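Local coordinates for putative uronate isomerase (Thermotoga maritima, PDB 4NAR), which belongs to the lactate racemase family and may act as a racemase or isomerase, although its own reaction remains unestablished, at residues A[17-22]-A[219-224]; A[47-52]-A[146-151]; A[165-168]-A[174-177]; A[176-181]-A[200-205]. All coordinates share one frame; numbering follows the deposited sequence.

In the fold
The four contacts run from one face of the seven-stranded mixed sheet, through the sheet, to a pair of helices on the far side. Contacts 1 and 2, with centres 7 Å apart, pack helices 12-24 and 45-58 on the neighbouring parallel strands 217-227 and 144-150; Asn222 OD1 and Thr151 OG1, 2.7 Å apart, join them. Phe147 and Asn149 of contact 2 turn to the other face and meet Ile165 of contact 3, 21 Å away between centres. Contacts 3 and 4 share Val176 and Asp177 on helix 173-186, their centres again 7 Å apart. A sulfate lies beside both, touching Pro168 and hydrogen-bonded to His180, whereas an acetate binds at Gly150 in contact 2.

Contact 1. Residues A[17-22]-A[219-224]; sequences EGLSKL and FTLNMV
Leu22 and Phe219 make the aromatic part of this contact, where helix 12-24 lies on strand 217-227 with the two short segments almost exactly antiparallel (173°). A single methyl does the work: Leu22 CD1 sits over one face of the Phe219 ring, 3.8 Å from its centroid and 21° off the ring normal, in a CH-pi contact shifted toward the rim, so that CD1 and CE1 of the ring lie closest to it. Leu22 and Phe219 lie alongside one another, pointing opposite ways. In Leu22, CG stands anti to the backbone N (chi1 158°), beside the carbonyl carbon, and this brings the methyl over the ring.

The remaining contacts are purely aliphatic. Leu19 CD2 meets Leu221 CD2 at 3.7 Å, and Leu22 CD2 reaches the same Leu221 methyl more loosely, at 4.2 Å. One branch of Leu221 therefore touches both leucines, one helical turn apart.

Beyond the two segments, the Phe219 ring also meets the ring of Phe146 on the adjacent strand, while Leu19 and Leu221 touch Ile238 and Leu236 of strand 231-240. A serine in place of Phe219 would probably leave Leu22 CD1 without the ring face beneath it and open a gap beside Phe146.

No hydrogen bond or charge pair crosses between the segments, and all four touching residues are buried. Helix and strand are thus joined here by shape and hydrophobic burial, while the backbone bonding of strand 217-227 is spent on its neighbours within the sheet.

Contact 2. Residues A[47-52]-A[146-151]; sequences LVAKNL and FFINGT. With ACT (acetate ion), chain E.
Val48, Ala49 and Ile148 form the aliphatic half of the contact between helix 45-58 and strand 144-150. Val48 and Ile148 reach toward each other tip to tip, with Val48 CG1 3.7 Å from Ile148 CD1. The same isoleucine methyl lies 4.1 Å from Ala49 CB, so it rests against two successive helix residues. Ile148 CG1 points anti to its own carbonyl carbon (chi1 -50°) and continues extended to CD1, carrying that methyl to the helix.

The aromatic half is Leu52 against Phe146. Leu52 CD2 stands over one face of the ring, 4.0 Å from the centroid and nearest to CG.

Polar groups stay within their own segments or turn elsewhere. On the helix, Asn51 ND2 bonds to Leu47 O at 2.8 Å, in the carbonyl plane, and also to Glu12 OE1. On the strand, Gly150 N donates a nearly straight bond (170°) to OXT of an acetate, 3.2 Å away, which Arg41 and Gly161 also hold; the ion probably came from the crystallisation liquor.

Helix 45-58 is the connection of a beta-alpha-beta crossover between the adjacent parallel strands 31-36 and 63-68. Since only carbon side chains meet strand 144-150 and every one is buried, hydrophobic packing seats this crossover helix on the sheet, while Gly150 offers its backbone N-H to an anion.

Contact 3. Residues A[165-168]-A[174-177]; sequences IVIP and EVVD
A cis-proline loop leading into helix 173-186 folds back on the first turn of that helix, bringing Pro168 against Val176 and Ile167 against both Val175 and Val176. The tightest meeting is Pro168 CB with Val176 CG2, 3.5 Å apart; Val176 CG1 lies farther out, 4.0 Å from the same proline carbon. Val176 is turned with CG1 anti to the backbone N (chi1 169°), which leaves CG2 beside that N and facing the proline ring.

Ile167 takes part through its short branch. Its CG2 lies 4.1 Å from Val176 CG2 and 4.2 Å from Val175 CG1, filling the position between the two valines. It stands nearly perpendicular to Val175 and runs antiparallel alongside Val176. Every contact across the loop is apolar, and none is a hydrogen bond.

Around this core, Ile167 also packs on Ala206 and Ile210 of helix 198-213, and Val176 touches Asn348 of helix 347-357. Farther back in the loop, Ile165 and Val166 rest on Phe147 of strand 144-150, which places the loop between the central sheet and the helices beyond it.

Contact 4. Residues A[176-181]-A[200-205]; sequences VDTFHW and RKIINR. With SO4 (sulfate ion), chain B.
Ile202 and Ile203 meet Thr178 and Phe179 where helices 173-186 and 198-213 pack as a roughly antiparallel pair, the short segments inclined at 152° with axes 9.4 Å apart. Following 200-205, Arg200 points away from this interface: its NH2 bonds to Gly161 O, and its guanidinium forms a cation-pi pair with Tyr249.

Ile202 is the main meeting point. Its CD1 lies 3.7 Å from Thr178 CG2, the two side chains meeting at a slant, and 3.7 Å from Phe179 CA, so the methyl rests on the helix backbone as well as on side chains. The hydroxyl of Thr178 takes no part in this, being bonded to Glu174 O. Ile202 also touches Phe117 and Met121 of helix 115-121.

One residue on, Ile203 CG1 approaches Phe179 CD2 more loosely, at 4.4 Å. The backbone O of Asn204 bonds to Tyr242 OH, and its side chain touches Leu163; Arg205 packs on Phe117 and Leu113.

The Phe179 ring, with CG between the backbone N and the carbonyl carbon (chi1 88°), also leans over His180: Phe179 CE1 lies 3.6 Å above the centre of the imidazole. Val176 CG1 lies at the edge of that imidazole. An alanine at His180 would remove the ring from under Phe179 and is likely to cost the sulfate one of its donors, leaving Thr72, Trp283 and Asn348 to hold it. The sulfate probably came from the crystallisation liquor; His180 NE2 reaches its O1 at 2.8 Å, with an N-H...O angle of 163°.

Contact 1. Residues A[17-22]-A[219-224]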
loop_
_atom_site.group_PDB
_atom_site.type_symbol
_atom_site.label_atom_id
_atom_site.label_comp_id
_atom_site.label_asym_id
_atom_site.label_seq_id
_atom_site.Cartn_x
_atom_site.Cartn_y
_atom_site.Cartn_z
ATOM N N GLU A 17 19.224 -17.876 -9.595
ATOM C CA GLU A 17 20.486 -17.459 -10.213
ATOM C C GLU A 17 20.827 -16.017 -9.831
ATOM O O GLU A 17 21.973 -15.699 -9.526
ATOM C CB GLU A 17 20.434 -17.622 -11.742
ATOM C CG GLU A 17 21.522 -16.847 -12.520
ATOM C CD GLU A 17 22.934 -17.456 -12.410
ATOM O OE1 GLU A 17 23.290 -18.327 -13.249
ATOM O OE2 GLU A 17 23.698 -17.047 -11.500
ATOM N N GLY A 18 19.818 -15.154 -9.839
ATOM C CA GLY A 18 19.983 -13.775 -9.413
ATOM C C GLY A 18 20.369 -13.671 -7.945
ATOM O O GLY A 18 21.321 -12.970 -7.596
ATOM N N LEU A 19 19.642 -14.384 -7.089
ATOM C CA LEU A 19 19.901 -14.346 -5.651
ATOM C C LEU A 19 21.246 -14.973 -5.294
ATOM O O LEU A 19 21.935 -14.503 -4.378
ATOM C CB LEU A 19 18.765 -15.021 -4.875
ATOM C CG LEU A 19 17.376 -14.373 -5.056
ATOM C CD1 LEU A 19 16.317 -15.088 -4.216
ATOM C CD2 LEU A 19 17.389 -12.870 -4.747
ATOM N N SER A 20 21.613 -16.035 -6.010
ATOM C CA SER A 20 22.911 -16.666 -5.790
ATOM C C SER A 20 24.004 -15.640 -6.075
ATOM O O SER A 20 24.949 -15.477 -5.296
ATOM C CB SER A 20 23.089 -17.889 -6.698
ATOM O OG SER A 20 23.986 -18.823 -6.114
ATOM N N LYS A 21 23.839 -14.942 -7.195
ATOM C CA LYS A 21 24.767 -13.912 -7.629
ATOM C C LYS A 21 24.916 -12.824 -6.559
ATOM O O LYS A 21 26.035 -12.497 -6.145
ATOM C CB LYS A 21 24.275 -13.318 -8.951
ATOM C CG LYS A 21 25.156 -12.223 -9.537
ATOM C CD LYS A 21 24.614 -11.757 -10.892
ATOM C CE LYS A 21 25.502 -10.675 -11.509
ATOM N NZ LYS A 21 24.833 -9.952 -12.636
ATOM N N LEU A 22 23.786 -12.284 -6.101
ATOM C CA LEU A 22 23.770 -11.254 -5.057
ATOM C C LEU A 22 24.458 -11.689 -3.744
ATOM O O LEU A 22 25.228 -10.914 -3.152
ATOM C CB LEU A 22 22.328 -10.812 -4.790
ATOM C CG LEU A 22 22.005 -10.161 -3.446
ATOM C CD1 LEU A 22 22.438 -8.702 -3.418
ATOM C CD2 LEU A 22 20.520 -10.286 -3.175
ATOM N N PHE A 219 19.718 -3.628 0.293
ATOM C CA PHE A 219 19.297 -4.050 -1.031
ATOM C C PHE A 219 17.823 -3.881 -1.258
ATOM O O PHE A 219 17.012 -4.056 -0.352
ATOM C CB PHE A 219 19.733 -5.489 -1.297
ATOM C CG PHE A 219 21.216 -5.677 -1.160
ATOM C CD1 PHE A 219 22.069 -5.347 -2.213
ATOM C CD2 PHE A 219 21.770 -6.098 0.049
ATOM C CE1 PHE A 219 23.458 -5.476 -2.080
ATOM C CE2 PHE A 219 23.166 -6.232 0.194
ATOM C CZ PHE A 219 24.009 -5.916 -0.873
ATOM N N THR A 220 17.485 -3.491 -2.475
ATOM C CA THR A 220 16.104 -3.505 -2.894
ATOM C C THR A 220 15.900 -4.668 -3.851
ATOM O O THR A 220 16.694 -4.891 -4.776
ATOM C CB THR A 220 15.656 -2.179 -3.553
ATOM O OG1 THR A 220 14.313 -2.329 -4.032
ATOM C CG2 THR A 220 16.577 -1.776 -4.733
ATOM N N LEU A 221 14.860 -5.440 -3.583
ATOM C CA LEU A 221 14.470 -6.537 -4.447
ATOM C C LEU A 221 13.028 -6.208 -4.844
ATOM O O LEU A 221 12.076 -6.550 -4.134
ATOM C CB LEU A 221 14.607 -7.874 -3.701
ATOM C CG LEU A 221 16.029 -8.160 -3.180
ATOM C CD1 LEU A 221 16.281 -7.565 -1.801
ATOM C CD2 LEU A 221 16.352 -9.651 -3.170
ATOM N N ASN A 222 12.898 -5.482 -5.955
ATOM C CA ASN A 222 11.646 -4.857 -6.368
ATOM C C ASN A 222 10.897 -5.772 -7.357
ATOM O O ASN A 222 11.305 -5.945 -8.514
ATOM C CB ASN A 222 11.949 -3.486 -6.989
ATOM C CG ASN A 222 10.715 -2.580 -7.079
ATOM O OD1 ASN A 222 9.569 -3.057 -7.130
ATOM N ND2 ASN A 222 10.948 -1.260 -7.090
HETATM N N MSE A 223 9.811 -6.367 -6.880
HETATM C CA MSE A 223 9.040 -7.323 -7.662
HETATM C C MSE A 223 8.003 -6.643 -8.548
HETATM O O MSE A 223 7.432 -5.607 -8.185
HETATM C CB MSE A 223 8.293 -8.266 -6.723
HETATM C CG MSE A 223 9.173 -9.204 -5.901
HETATM SE SE MSE A 223 8.070 -10.171 -4.609
HETATM C CE MSE A 223 7.318 -8.686 -3.606
ATOM N N VAL A 224 7.743 -7.245 -9.704
ATOM C CA VAL A 224 6.578 -6.890 -10.511
ATOM C C VAL A 224 5.897 -8.196 -10.948
ATOM O O VAL A 224 6.574 -9.181 -11.295
ATOM C CB VAL A 224 6.957 -6.014 -11.734
ATOM C CG1 VAL A 224 5.711 -5.505 -12.439
ATOM C CG2 VAL A 224 7.821 -4.839 -11.307
#

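Contact 2. Residues A[47-52]-A[146-151]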
loop_
_atom_site.group_PDB
_atom_site.type_symbol
_atom_site.label_atom_id
_atom_site.label_comp_id
_atom_site.label_asym_id
_atom_site.label_seq_id
_atom_site.Cartn_x
_atom_site.Cartn_y
_atom_site.Cartn_z
ATOM N N LEU A 47 9.065 -17.096 -2.898
ATOM C CA LEU A 47 10.120 -17.562 -3.793
ATOM C C LEU A 47 11.424 -16.805 -3.552
ATOM O O LEU A 47 12.511 -17.354 -3.725
ATOM C CB LEU A 47 9.715 -17.411 -5.270
ATOM C CG LEU A 47 8.570 -18.237 -5.888
ATOM C CD1 LEU A 47 8.340 -17.813 -7.343
ATOM C CD2 LEU A 47 8.827 -19.740 -5.813
ATOM N N VAL A 48 11.322 -15.539 -3.165
ATOM C CA VAL A 48 12.523 -14.730 -2.962
ATOM C C VAL A 48 13.137 -14.993 -1.589
ATOM O O VAL A 48 14.337 -15.304 -1.467
ATOM C CB VAL A 48 12.205 -13.227 -3.088
ATOM C CG1 VAL A 48 13.485 -12.378 -2.975
ATOM C CG2 VAL A 48 11.502 -12.945 -4.401
ATOM N N ALA A 49 12.308 -14.862 -0.556
ATOM C CA ALA A 49 12.758 -15.002 0.825
ATOM C C ALA A 49 13.369 -16.379 1.117
ATOM O O ALA A 49 14.477 -16.476 1.646
ATOM C CB ALA A 49 11.605 -14.740 1.769
ATOM N N LYS A 50 12.643 -17.439 0.778
ATOM C CA LYS A 50 13.105 -18.787 1.099
ATOM C C LYS A 50 14.435 -19.125 0.401
ATOM O O LYS A 50 15.290 -19.794 0.983
ATOM C CB LYS A 50 12.014 -19.829 0.799
ATOM C CG LYS A 50 12.140 -20.547 -0.542
ATOM C CD LYS A 50 10.878 -21.346 -0.872
ATOM C CE LYS A 50 11.090 -22.224 -2.109
ATOM N NZ LYS A 50 9.787 -22.603 -2.723
ATOM N N ASN A 51 14.620 -18.642 -0.827
ATOM C CA ASN A 51 15.853 -18.925 -1.558
ATOM C C ASN A 51 16.999 -18.068 -1.062
ATOM O O ASN A 51 18.121 -18.560 -0.919
ATOM C CB ASN A 51 15.662 -18.794 -3.067
ATOM C CG ASN A 51 14.961 -20.004 -3.662
ATOM O OD1 ASN A 51 15.435 -21.138 -3.518
ATOM N ND2 ASN A 51 13.812 -19.780 -4.306
ATOM N N LEU A 52 16.704 -16.798 -0.773
ATOM C CA LEU A 52 17.685 -15.905 -0.161
ATOM C C LEU A 52 18.239 -16.513 1.121
ATOM O O LEU A 52 19.455 -16.542 1.329
ATOM C CB LEU A 52 17.048 -14.557 0.158
ATOM C CG LEU A 52 17.985 -13.439 0.608
ATOM C CD1 LEU A 52 19.021 -13.144 -0.476
ATOM C CD2 LEU A 52 17.179 -12.195 0.926
ATOM N N PHE A 146 17.730 -6.597 3.411
ATOM C CA PHE A 146 17.109 -6.887 2.131
ATOM C C PHE A 146 15.668 -6.459 2.199
ATOM O O PHE A 146 14.913 -6.930 3.042
ATOM C CB PHE A 146 17.181 -8.384 1.863
ATOM C CG PHE A 146 18.576 -8.935 1.944
ATOM C CD1 PHE A 146 19.027 -9.540 3.105
ATOM C CD2 PHE A 146 19.446 -8.830 0.857
ATOM C CE1 PHE A 146 20.324 -10.049 3.185
ATOM C CE2 PHE A 146 20.737 -9.329 0.930
ATOM C CZ PHE A 146 21.177 -9.944 2.096
ATOM N N PHE A 147 15.284 -5.547 1.329
ATOM C CA PHE A 147 13.909 -5.098 1.299
ATOM C C PHE A 147 13.234 -5.735 0.075
ATOM O O PHE A 147 13.518 -5.350 -1.067
ATOM C CB PHE A 147 13.846 -3.576 1.167
ATOM C CG PHE A 147 14.496 -2.815 2.302
ATOM C CD1 PHE A 147 13.719 -2.252 3.317
ATOM C CD2 PHE A 147 15.887 -2.620 2.335
ATOM C CE1 PHE A 147 14.317 -1.517 4.362
ATOM C CE2 PHE A 147 16.489 -1.894 3.366
ATOM C CZ PHE A 147 15.705 -1.336 4.376
ATOM N N ILE A 148 12.356 -6.708 0.303
ATOM C CA ILE A 148 11.607 -7.316 -0.792
ATOM C C ILE A 148 10.299 -6.537 -0.934
ATOM O O ILE A 148 9.360 -6.687 -0.133
ATOM C CB ILE A 148 11.310 -8.811 -0.528
ATOM C CG1 ILE A 148 12.599 -9.545 -0.132
ATOM C CG2 ILE A 148 10.664 -9.452 -1.753
ATOM C CD1 ILE A 148 12.381 -10.985 0.323
ATOM N N ASN A 149 10.236 -5.677 -1.940
ATOM C CA ASN A 149 9.062 -4.827 -2.117
ATOM C C ASN A 149 8.370 -5.152 -3.446
ATOM O O ASN A 149 8.902 -5.911 -4.253
ATOM C CB ASN A 149 9.486 -3.355 -2.043
ATOM C CG ASN A 149 10.649 -3.033 -2.993
ATOM O OD1 ASN A 149 10.431 -2.507 -4.088
ATOM N ND2 ASN A 149 11.891 -3.338 -2.567
ATOM N N GLY A 150 7.196 -4.585 -3.684
ATOM C CA GLY A 150 6.463 -4.884 -4.901
ATOM C C GLY A 150 5.796 -3.655 -5.486
ATOM O O GLY A 150 5.291 -2.783 -4.738
ATOM N N THR A 151 5.766 -3.595 -6.822
ATOM C CA THR A 151 5.320 -2.382 -7.513
ATOM C C THR A 151 4.027 -2.576 -8.302
ATOM O O THR A 151 3.924 -3.464 -9.164
ATOM C CB THR A 151 6.422 -1.793 -8.431
ATOM O OG1 THR A 151 7.543 -1.371 -7.636
ATOM C CG2 THR A 151 5.889 -0.613 -9.234
HETATM C C ACT E . 5.561 -1.906 -0.652
HETATM O O ACT E . 5.067 -0.935 -1.252
HETATM O OXT ACT E . 6.273 -2.639 -1.361
HETATM C CH3 ACT E . 5.300 -2.152 0.811
#

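Contact 3. Residues A[165-168]-A[174-177]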
loop_
_atom_site.group_PDB
_atom_site.type_symbol
_atom_site.label_atom_id
_atom_site.label_comp_id
_atom_site.label_asym_id
_atom_site.label_seq_id
_atom_site.Cartn_x
_atom_site.Cartn_y
_atom_site.Cartn_z
ATOM N N ILE A 165 8.173 0.717 0.888
ATOM C CA ILE A 165 8.334 -0.284 1.919
ATOM C C ILE A 165 8.962 0.297 3.196
ATOM O O ILE A 165 8.742 -0.228 4.292
ATOM C CB ILE A 165 9.141 -1.490 1.423
ATOM C CG1 ILE A 165 9.086 -2.621 2.462
ATOM C CG2 ILE A 165 10.576 -1.091 1.116
ATOM C CD1 ILE A 165 9.421 -3.999 1.896
ATOM N N VAL A 166 9.737 1.375 3.074
ATOM C CA VAL A 166 10.278 2.012 4.267
ATOM C C VAL A 166 9.212 2.939 4.868
ATOM O O VAL A 166 8.908 2.865 6.064
ATOM C CB VAL A 166 11.563 2.817 3.966
ATOM C CG1 VAL A 166 12.086 3.469 5.252
ATOM C CG2 VAL A 166 12.632 1.928 3.324
ATOM N N ILE A 167 8.642 3.802 4.027
ATOM C CA ILE A 167 7.573 4.718 4.430
ATOM C C ILE A 167 6.411 4.542 3.454
ATOM O O ILE A 167 6.578 4.822 2.260
ATOM C CB ILE A 167 8.024 6.186 4.358
ATOM C CG1 ILE A 167 9.292 6.392 5.195
ATOM C CG2 ILE A 167 6.902 7.113 4.847
ATOM C CD1 ILE A 167 9.906 7.742 5.020
ATOM N N PRO A 168 5.225 4.114 3.950
ATOM C CA PRO A 168 4.854 3.962 5.373
ATOM C C PRO A 168 5.261 2.647 6.040
ATOM O O PRO A 168 5.064 2.524 7.256
ATOM C CB PRO A 168 3.316 3.994 5.333
ATOM C CG PRO A 168 2.988 3.325 3.996
ATOM C CD PRO A 168 4.073 3.858 3.053
ATOM N N GLU A 174 3.573 10.669 12.005
ATOM C CA GLU A 174 3.723 12.040 11.529
ATOM C C GLU A 174 4.025 12.091 10.042
ATOM O O GLU A 174 3.300 12.759 9.290
ATOM C CB GLU A 174 4.784 12.817 12.312
ATOM C CG GLU A 174 4.597 12.804 13.814
ATOM C CD GLU A 174 5.350 11.642 14.466
ATOM O OE1 GLU A 174 5.376 10.515 13.876
ATOM O OE2 GLU A 174 5.920 11.864 15.566
ATOM N N VAL A 175 5.075 11.387 9.614
ATOM C CA VAL A 175 5.465 11.454 8.215
ATOM C C VAL A 175 4.411 10.803 7.301
ATOM O O VAL A 175 4.178 11.261 6.171
ATOM C CB VAL A 175 6.882 10.847 7.987
ATOM C CG1 VAL A 175 6.911 9.343 8.380
ATOM C CG2 VAL A 175 7.360 11.083 6.549
ATOM N N VAL A 176 3.752 9.761 7.804
ATOM C CA VAL A 176 2.751 9.042 7.022
ATOM C C VAL A 176 1.461 9.879 6.852
ATOM O O VAL A 176 0.855 9.905 5.766
ATOM C CB VAL A 176 2.484 7.639 7.628
ATOM C CG1 VAL A 176 1.245 6.973 6.986
ATOM C CG2 VAL A 176 3.761 6.746 7.497
ATOM N N ASP A 177 1.055 10.573 7.913
ATOM C CA ASP A 177 -0.077 11.498 7.831
ATOM C C ASP A 177 0.189 12.544 6.747
ATOM O O ASP A 177 -0.690 12.848 5.915
ATOM C CB ASP A 177 -0.304 12.212 9.169
ATOM C CG ASP A 177 -1.070 11.349 10.187
ATOM O OD1 ASP A 177 -1.121 10.096 10.039
ATOM O OD2 ASP A 177 -1.619 11.939 11.150
#

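Contact 4. Residues A[176-181]-A[200-205]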
loop_
_atom_site.group_PDB
_atom_site.type_symbol
_atom_site.label_atom_id
_atom_site.label_comp_id
_atom_site.label_asym_id
_atom_site.label_seq_id
_atom_site.Cartn_x
_atom_site.Cartn_y
_atom_site.Cartn_z
ATOM N N VAL A 176 3.752 9.761 7.804
ATOM C CA VAL A 176 2.751 9.042 7.022
ATOM C C VAL A 176 1.461 9.879 6.852
ATOM O O VAL A 176 0.855 9.905 5.766
ATOM C CB VAL A 176 2.484 7.639 7.628
ATOM C CG1 VAL A 176 1.245 6.973 6.986
ATOM C CG2 VAL A 176 3.761 6.746 7.497
ATOM N N ASP A 177 1.055 10.573 7.913
ATOM C CA ASP A 177 -0.077 11.498 7.831
ATOM C C ASP A 177 0.189 12.544 6.747
ATOM O O ASP A 177 -0.690 12.848 5.915
ATOM C CB ASP A 177 -0.304 12.212 9.169
ATOM C CG ASP A 177 -1.070 11.349 10.187
ATOM O OD1 ASP A 177 -1.121 10.096 10.039
ATOM O OD2 ASP A 177 -1.619 11.939 11.150
ATOM N N THR A 178 1.415 13.071 6.772
ATOM C CA THR A 178 1.855 14.130 5.880
ATOM C C THR A 178 1.806 13.705 4.422
ATOM O O THR A 178 1.286 14.450 3.583
ATOM C CB THR A 178 3.295 14.580 6.212
ATOM O OG1 THR A 178 3.321 15.168 7.518
ATOM C CG2 THR A 178 3.812 15.594 5.182
ATOM N N PHE A 179 2.334 12.525 4.098
ATOM C CA PHE A 179 2.305 12.144 2.688
ATOM C C PHE A 179 0.892 11.793 2.217
ATOM O O PHE A 179 0.515 12.111 1.087
ATOM C CB PHE A 179 3.368 11.087 2.312
ATOM C CG PHE A 179 2.936 9.647 2.488
ATOM C CD1 PHE A 179 2.009 9.052 1.630
ATOM C CD2 PHE A 179 3.534 8.856 3.464
ATOM C CE1 PHE A 179 1.643 7.720 1.778
ATOM C CE2 PHE A 179 3.181 7.513 3.612
ATOM C CZ PHE A 179 2.231 6.945 2.767
ATOM N N HIS A 180 0.115 11.151 3.084
ATOM C CA HIS A 180 -1.268 10.830 2.738
ATOM C C HIS A 180 -2.077 12.101 2.448
ATOM O O HIS A 180 -2.851 12.148 1.487
ATOM C CB HIS A 180 -1.933 9.995 3.835
ATOM C CG HIS A 180 -1.641 8.531 3.735
ATOM N ND1 HIS A 180 -2.094 7.749 2.689
ATOM C CD2 HIS A 180 -0.950 7.699 4.554
ATOM C CE1 HIS A 180 -1.689 6.502 2.864
ATOM N NE2 HIS A 180 -0.994 6.446 3.990
ATOM N N TRP A 181 -1.878 13.136 3.262
ATOM C CA TRP A 181 -2.600 14.381 3.065
ATOM C C TRP A 181 -2.122 15.127 1.820
ATOM O O TRP A 181 -2.933 15.675 1.071
ATOM C CB TRP A 181 -2.481 15.275 4.302
ATOM C CG TRP A 181 -3.406 16.456 4.257
ATOM C CD1 TRP A 181 -3.049 17.780 4.191
ATOM C CD2 TRP A 181 -4.841 16.427 4.246
ATOM N NE1 TRP A 181 -4.175 18.572 4.148
ATOM C CE2 TRP A 181 -5.297 17.763 4.180
ATOM C CE3 TRP A 181 -5.797 15.399 4.303
ATOM C CZ2 TRP A 181 -6.653 18.108 4.159
ATOM C CZ3 TRP A 181 -7.157 15.737 4.279
ATOM C CH2 TRP A 181 -7.567 17.080 4.210
ATOM N N ARG A 200 5.566 10.775 -3.184
ATOM C CA ARG A 200 6.808 10.176 -3.633
ATOM C C ARG A 200 7.999 11.147 -3.328
ATOM O O ARG A 200 9.071 10.723 -2.871
ATOM C CB ARG A 200 6.646 9.837 -5.122
ATOM C CG ARG A 200 7.214 8.511 -5.595
ATOM C CD ARG A 200 6.480 7.258 -5.070
ATOM N NE ARG A 200 7.487 6.327 -4.567
ATOM C CZ ARG A 200 7.344 5.019 -4.354
ATOM N NH1 ARG A 200 6.208 4.371 -4.599
ATOM N NH2 ARG A 200 8.388 4.352 -3.873
ATOM N N LYS A 201 7.799 12.452 -3.517
ATOM C CA LYS A 201 8.817 13.442 -3.108
ATOM C C LYS A 201 9.117 13.425 -1.607
ATOM O O LYS A 201 10.288 13.463 -1.201
ATOM C CB LYS A 201 8.402 14.859 -3.505
ATOM C CG LYS A 201 8.558 15.167 -4.991
ATOM C CD LYS A 201 7.967 16.548 -5.319
ATOM C CE LYS A 201 8.342 16.991 -6.728
ATOM N NZ LYS A 201 7.687 16.108 -7.728
ATOM N N ILE A 202 8.060 13.396 -0.794
ATOM C CA ILE A 202 8.189 13.337 0.664
ATOM C C ILE A 202 8.915 12.054 1.099
ATOM O O ILE A 202 9.833 12.079 1.935
ATOM C CB ILE A 202 6.798 13.372 1.346
ATOM C CG1 ILE A 202 6.149 14.747 1.164
ATOM C CG2 ILE A 202 6.907 13.050 2.828
ATOM C CD1 ILE A 202 4.707 14.802 1.656
ATOM N N ILE A 203 8.489 10.939 0.516
ATOM C CA ILE A 203 9.051 9.636 0.830
ATOM C C ILE A 203 10.540 9.587 0.516
ATOM O O ILE A 203 11.334 9.090 1.331
ATOM C CB ILE A 203 8.296 8.506 0.067
ATOM C CG1 ILE A 203 6.946 8.232 0.742
ATOM C CG2 ILE A 203 9.138 7.221 -0.014
ATOM C CD1 ILE A 203 6.070 7.265 -0.034
ATOM N N ASN A 204 10.914 10.095 -0.663
ATOM C CA ASN A 204 12.312 10.078 -1.087
ATOM C C ASN A 204 13.167 10.995 -0.223
ATOM O O ASN A 204 14.290 10.644 0.158
ATOM C CB ASN A 204 12.453 10.484 -2.551
ATOM C CG ASN A 204 11.869 9.447 -3.519
ATOM O OD1 ASN A 204 11.469 8.330 -3.118
ATOM N ND2 ASN A 204 11.833 9.811 -4.812
ATOM N N ARG A 205 12.627 12.168 0.096
ATOM C CA ARG A 205 13.365 13.149 0.892
ATOM C C ARG A 205 13.667 12.595 2.277
ATOM O O ARG A 205 14.803 12.664 2.748
ATOM C CB ARG A 205 12.595 14.473 0.972
ATOM C CG ARG A 205 13.201 15.522 1.908
ATOM C CD ARG A 205 14.630 15.901 1.528
ATOM N NE ARG A 205 15.179 16.950 2.398
ATOM C CZ ARG A 205 16.196 16.766 3.245
ATOM N NH1 ARG A 205 16.788 15.568 3.335
ATOM N NH2 ARG A 205 16.628 17.778 4.000
HETATM S S SO4 B . -1.140 2.943 5.618
HETATM O O1 SO4 B . -0.260 3.871 4.887
HETATM O O2 SO4 B . -0.336 1.823 6.134
HETATM O O3 SO4 B . -1.797 3.665 6.717
HETATM O O4 SO4 B . -2.175 2.423 4.699
#